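Local coordinates for protein ATP-dependent Clp endopeptidase (PDB 3FES) that probably serves as the N-terminal domain of a ClpC-type AAA+ chaperone, docking adaptors or substrates destined for unfolding and degradation by the Clp protease, at residues I105-E117 and N132-M144. Residues are numbered along the deposited sequence; the frame is centred on the assembly and turned at random.
Sequences IGTEHILLAIIQE and NDRTLAQLTIDMM
Ile-115 and Leu-139 interlock helices 107-117 and 132-142 of the all-helical Clp N-terminal domain as reciprocal knobs into holes; the helices run roughly antiparallel, their axes 10.6 Å apart at closest approach and at an angle of 149°. Leu-139 enters the hole formed by Glu-108, Leu-111, Leu-112 and Ile-115. With CG anti to the backbone N, the two methyls of its fork spread over one face of the other helix: CD1 lies 3.7 Å from Glu-108 CB, while CD2 presses against the backbone, 3.4 Å from Leu-112 N. Ile-115 returns the fit among Asn-132, Thr-135, Leu-136 and Leu-139. Its two branches divide the work, CD1 meeting Thr-135 CG2 at 3.9 Å and CG2 resting against Leu-136 CD1. Threonine suits this position because its methyl faces the apolar layer while OG1 bonds back to Val-131 O.

Just past the second helix, selenomethionine Met-143 extends the apolar layer. The extended chi2 (177°) of its long, flexible chain carries SE to 3.8 Å from Leu-112 CD2, and the bend at chi3 (64°) turns CE toward Glu-108 CG and the ring of His-109. Glu-108 thus packs through its aliphatic part, while its nearest side-chain atom is about 4 Å from a bound magnesium ion.

No direct hydrogen bond joins the helices. At the polar margin, where Asn-132 ND2 bonds to Asn-127, one water donates to both Ile-115 O, at 2.6 Å, and Asn-132 OD1, at 3.1 Å.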
loop_
_atom_site.group_PDB
_atom_site.type_symbol
_atom_site.label_atom_id
_atom_site.label_comp_id
_atom_site.label_asym_id
_atom_site.label_seq_id
_atom_site.Cartn_x
_atom_site.Cartn_y
_atom_site.Cartn_z
ATOM N N ILE A 105 5.330 12.747 3.737
ATOM C CA ILE A 105 5.250 11.463 3.010
ATOM C C ILE A 105 3.780 11.125 2.774
ATOM O O ILE A 105 3.010 10.877 3.736
ATOM C CB ILE A 105 5.936 10.309 3.783
ATOM C CG1 ILE A 105 7.355 10.717 4.225
ATOM C CG2 ILE A 105 5.889 8.985 2.955
ATOM C CD1 ILE A 105 7.927 9.803 5.397
ATOM N N GLY A 106 3.381 11.170 1.508
ATOM C CA GLY A 106 1.995 10.921 1.104
ATOM C C GLY A 106 1.710 9.512 0.628
ATOM O O GLY A 106 2.626 8.666 0.497
ATOM N N THR A 107 0.445 9.252 0.317
ATOM C CA THR A 107 0.065 7.950 -0.242
ATOM C C THR A 107 0.866 7.596 -1.493
ATOM O O THR A 107 1.237 6.437 -1.685
ATOM C CB THR A 107 -1.451 7.810 -0.511
ATOM O OG1 THR A 107 -1.859 8.683 -1.561
ATOM C CG2 THR A 107 -2.246 8.111 0.762
ATOM N N GLU A 108 1.218 8.615 -2.263
ATOM C CA GLU A 108 1.972 8.408 -3.524
ATOM C C GLU A 108 3.380 7.850 -3.247
ATOM O O GLU A 108 3.913 6.997 -4.004
ATOM C CB GLU A 108 2.005 9.715 -4.372
ATOM C CG GLU A 108 2.739 10.915 -3.738
ATOM C CD GLU A 108 1.848 11.753 -2.850
ATOM O OE1 GLU A 108 2.198 12.947 -2.654
ATOM O OE2 GLU A 108 0.792 11.258 -2.387
ATOM N N HIS A 109 3.989 8.329 -2.171
ATOM C CA HIS A 109 5.323 7.848 -1.773
ATOM C C HIS A 109 5.310 6.404 -1.298
ATOM O O HIS A 109 6.219 5.650 -1.624
ATOM C CB HIS A 109 6.013 8.774 -0.764
ATOM C CG HIS A 109 6.025 10.216 -1.182
ATOM N ND1 HIS A 109 6.865 10.713 -2.167
ATOM C CD2 HIS A 109 5.240 11.248 -0.799
ATOM C CE1 HIS A 109 6.620 12.002 -2.336
ATOM N NE2 HIS A 109 5.654 12.354 -1.505
ATOM N N ILE A 110 4.258 6.017 -0.585
ATOM C CA ILE A 110 4.103 4.630 -0.141
ATOM C C ILE A 110 3.896 3.723 -1.353
ATOM O O ILE A 110 4.521 2.697 -1.448
ATOM C CB ILE A 110 2.987 4.485 0.888
ATOM C CG1 ILE A 110 3.307 5.405 2.087
ATOM C CG2 ILE A 110 2.831 2.976 1.333
ATOM C CD1 ILE A 110 2.188 5.406 3.196
ATOM N N LEU A 111 3.056 4.130 -2.296
ATOM C CA LEU A 111 2.849 3.281 -3.481
ATOM C C LEU A 111 4.136 3.213 -4.335
ATOM O O LEU A 111 4.494 2.150 -4.850
ATOM C CB LEU A 111 1.616 3.787 -4.296
ATOM C CG LEU A 111 1.264 2.898 -5.518
ATOM C CD1 LEU A 111 1.021 1.437 -5.127
ATOM C CD2 LEU A 111 0.009 3.511 -6.256
ATOM N N LEU A 112 4.849 4.331 -4.466
ATOM C CA LEU A 112 6.158 4.324 -5.157
ATOM C C LEU A 112 7.106 3.264 -4.545
ATOM O O LEU A 112 7.847 2.534 -5.232
ATOM C CB LEU A 112 6.815 5.680 -4.970
ATOM C CG LEU A 112 7.736 6.314 -5.996
ATOM C CD1 LEU A 112 7.323 5.997 -7.429
ATOM C CD2 LEU A 112 7.597 7.818 -5.723
ATOM N N ALA A 113 7.102 3.251 -3.221
ATOM C CA ALA A 113 7.966 2.350 -2.454
ATOM C C ALA A 113 7.566 0.887 -2.604
ATOM O O ALA A 113 8.449 0.016 -2.719
ATOM C CB ALA A 113 7.889 2.776 -0.953
ATOM N N ILE A 114 6.252 0.613 -2.614
ATOM C CA ILE A 114 5.758 -0.754 -2.861
ATOM C C ILE A 114 6.322 -1.226 -4.190
ATOM O O ILE A 114 6.931 -2.298 -4.285
ATOM C CB ILE A 114 4.207 -0.825 -2.877
ATOM C CG1 ILE A 114 3.667 -0.698 -1.432
ATOM C CG2 ILE A 114 3.726 -2.200 -3.411
ATOM C CD1 ILE A 114 2.124 -0.589 -1.380
ATOM N N ILE A 115 6.132 -0.416 -5.216
ATOM C CA ILE A 115 6.608 -0.776 -6.587
ATOM C C ILE A 115 8.124 -0.964 -6.669
ATOM O O ILE A 115 8.629 -1.971 -7.233
ATOM C CB ILE A 115 6.104 0.247 -7.607
ATOM C CG1 ILE A 115 4.584 0.132 -7.698
ATOM C CG2 ILE A 115 6.756 0.027 -9.043
ATOM C CD1 ILE A 115 3.900 1.301 -8.456
ATOM N N GLN A 116 8.859 -0.019 -6.101
ATOM C CA GLN A 116 10.312 -0.107 -6.028
ATOM C C GLN A 116 10.839 -1.329 -5.312
ATOM O O GLN A 116 11.847 -1.908 -5.755
ATOM C CB GLN A 116 10.878 1.104 -5.325
ATOM C CG GLN A 116 11.241 2.161 -6.275
ATOM C CD GLN A 116 12.380 1.730 -7.120
ATOM O OE1 GLN A 116 13.424 1.311 -6.609
ATOM N NE2 GLN A 116 12.185 1.774 -8.425
ATOM N N GLU A 117 10.163 -1.715 -4.230
ATOM C CA GLU A 117 10.591 -2.873 -3.431
ATOM C C GLU A 117 10.553 -4.149 -4.294
ATOM O O GLU A 117 11.429 -5.027 -4.187
ATOM C CB GLU A 117 9.768 -2.995 -2.131
ATOM C CG GLU A 117 10.410 -3.929 -1.105
ATOM C CD GLU A 117 10.142 -5.398 -1.420
ATOM O OE1 GLU A 117 9.166 -5.669 -2.169
ATOM O OE2 GLU A 117 10.889 -6.291 -0.927
ATOM N N ASN A 132 1.589 -3.870 -13.363
ATOM C CA ASN A 132 2.683 -3.306 -12.560
ATOM C C ASN A 132 3.243 -2.029 -13.244
ATOM O O ASN A 132 3.289 -0.966 -12.642
ATOM C CB ASN A 132 3.804 -4.337 -12.275
ATOM C CG ASN A 132 4.532 -4.063 -10.935
ATOM O OD1 ASN A 132 5.001 -2.954 -10.679
ATOM N ND2 ASN A 132 4.602 -5.088 -10.065
ATOM N N ASP A 133 3.626 -2.127 -14.516
ATOM C CA ASP A 133 4.252 -0.965 -15.136
ATOM C C ASP A 133 3.226 0.124 -15.417
ATOM O O ASP A 133 3.586 1.292 -15.484
ATOM C CB ASP A 133 4.961 -1.336 -16.452
ATOM C CG ASP A 133 6.311 -2.042 -16.224
ATOM O OD1 ASP A 133 6.895 -1.952 -15.109
ATOM O OD2 ASP A 133 6.805 -2.665 -17.184
ATOM N N ARG A 134 1.968 -0.262 -15.648
ATOM C CA ARG A 134 0.906 0.720 -15.884
ATOM C C ARG A 134 0.625 1.533 -14.614
ATOM O O ARG A 134 0.395 2.743 -14.667
ATOM C CB ARG A 134 -0.352 0.022 -16.364
ATOM C CG ARG A 134 -0.119 -0.674 -17.706
ATOM C CD ARG A 134 -1.363 -0.708 -18.536
ATOM N NE ARG A 134 -1.656 0.635 -18.998
ATOM C CZ ARG A 134 -1.257 1.118 -20.168
ATOM N NH1 ARG A 134 -0.563 0.358 -21.012
ATOM N NH2 ARG A 134 -1.557 2.366 -20.495
ATOM N N THR A 135 0.677 0.848 -13.481
ATOM C CA THR A 135 0.494 1.502 -12.164
ATOM C C THR A 135 1.610 2.503 -11.946
ATOM O O THR A 135 1.346 3.639 -11.554
ATOM C CB THR A 135 0.426 0.445 -11.025
ATOM O OG1 THR A 135 -0.672 -0.441 -11.277
ATOM C CG2 THR A 135 0.226 1.091 -9.676
ATOM N N LEU A 136 2.852 2.095 -12.201
ATOM C CA LEU A 136 3.981 3.011 -12.130
ATOM C C LEU A 136 3.829 4.249 -13.035
ATOM O O LEU A 136 4.101 5.361 -12.602
ATOM C CB LEU A 136 5.269 2.282 -12.448
ATOM C CG LEU A 136 6.522 3.145 -12.324
ATOM C CD1 LEU A 136 6.673 3.708 -10.933
ATOM C CD2 LEU A 136 7.712 2.286 -12.732
ATOM N N ALA A 137 3.429 4.041 -14.282
ATOM C CA ALA A 137 3.227 5.143 -15.210
ATOM C C ALA A 137 2.174 6.119 -14.684
ATOM O O ALA A 137 2.395 7.315 -14.688
ATOM C CB ALA A 137 2.835 4.610 -16.593
ATOM N N GLN A 138 1.042 5.592 -14.237
ATOM C CA GLN A 138 -0.092 6.413 -13.783
ATOM C C GLN A 138 0.303 7.186 -12.521
ATOM O O GLN A 138 -0.063 8.354 -12.340
ATOM C CB GLN A 138 -1.301 5.528 -13.447
ATOM C CG GLN A 138 -2.550 6.339 -13.073
ATOM C CD GLN A 138 -3.135 7.014 -14.272
ATOM O OE1 GLN A 138 -3.509 6.341 -15.231
ATOM N NE2 GLN A 138 -3.223 8.366 -14.246
ATOM N N LEU A 139 1.070 6.523 -11.664
ATOM C CA LEU A 139 1.548 7.150 -10.426
ATOM C C LEU A 139 2.522 8.263 -10.780
ATOM O O LEU A 139 2.478 9.329 -10.207
ATOM C CB LEU A 139 2.223 6.127 -9.509
ATOM C CG LEU A 139 2.867 6.660 -8.199
ATOM C CD1 LEU A 139 1.883 7.415 -7.303
ATOM C CD2 LEU A 139 3.573 5.488 -7.424
ATOM N N THR A 140 3.393 8.014 -11.743
ATOM C CA THR A 140 4.371 9.006 -12.147
ATOM C C THR A 140 3.702 10.235 -12.755
ATOM O O THR A 140 4.113 11.377 -12.447
ATOM C CB THR A 140 5.340 8.417 -13.182
ATOM O OG1 THR A 140 6.041 7.323 -12.578
ATOM C CG2 THR A 140 6.385 9.452 -13.629
ATOM N N ILE A 141 2.699 10.038 -13.618
ATOM C CA ILE A 141 2.052 11.235 -14.167
ATOM C C ILE A 141 1.239 11.951 -13.093
ATOM O O ILE A 141 1.188 13.177 -13.061
ATOM C CB ILE A 141 1.249 11.051 -15.505
ATOM C CG1 ILE A 141 -0.035 10.237 -15.316
ATOM C CG2 ILE A 141 2.127 10.526 -16.643
ATOM C CD1 ILE A 141 -1.096 10.607 -16.374
ATOM N N ASP A 142 0.624 11.179 -12.191
ATOM C CA ASP A 142 -0.171 11.784 -11.123
ATOM C C ASP A 142 0.673 12.587 -10.150
ATOM O O ASP A 142 0.138 13.406 -9.408
ATOM C CB ASP A 142 -0.976 10.730 -10.368
ATOM C CG ASP A 142 -2.207 10.306 -11.127
ATOM O OD1 ASP A 142 -2.326 10.654 -12.306
ATOM O OD2 ASP A 142 -3.046 9.611 -10.554
HETATM N N MSE A 143 1.974 12.329 -10.132
HETATM C CA MSE A 143 2.878 13.104 -9.289
HETATM C C MSE A 143 3.543 14.287 -10.024
HETATM O O MSE A 143 4.432 14.951 -9.465
HETATM C CB MSE A 143 3.941 12.190 -8.684
HETATM C CG MSE A 143 3.371 11.169 -7.708
HETATM SE SE MSE A 143 4.742 9.997 -7.066
HETATM C CE MSE A 143 5.811 11.369 -6.127
HETATM N N MSE A 144 3.136 14.555 -11.262
HETATM C CA MSE A 144 3.729 15.665 -12.002
HETATM C C MSE A 144 3.101 16.983 -11.598
HETATM O O MSE A 144 1.976 17.025 -11.072
HETATM C CB MSE A 144 3.603 15.469 -13.513
HETATM C CG MSE A 144 4.514 14.389 -14.082
HETATM SE SE MSE A 144 4.040 13.984 -15.863
HETATM C CE MSE A 144 4.790 15.504 -16.826
HETATM O O HOH W 1 7.608 -3.490 -9.079
#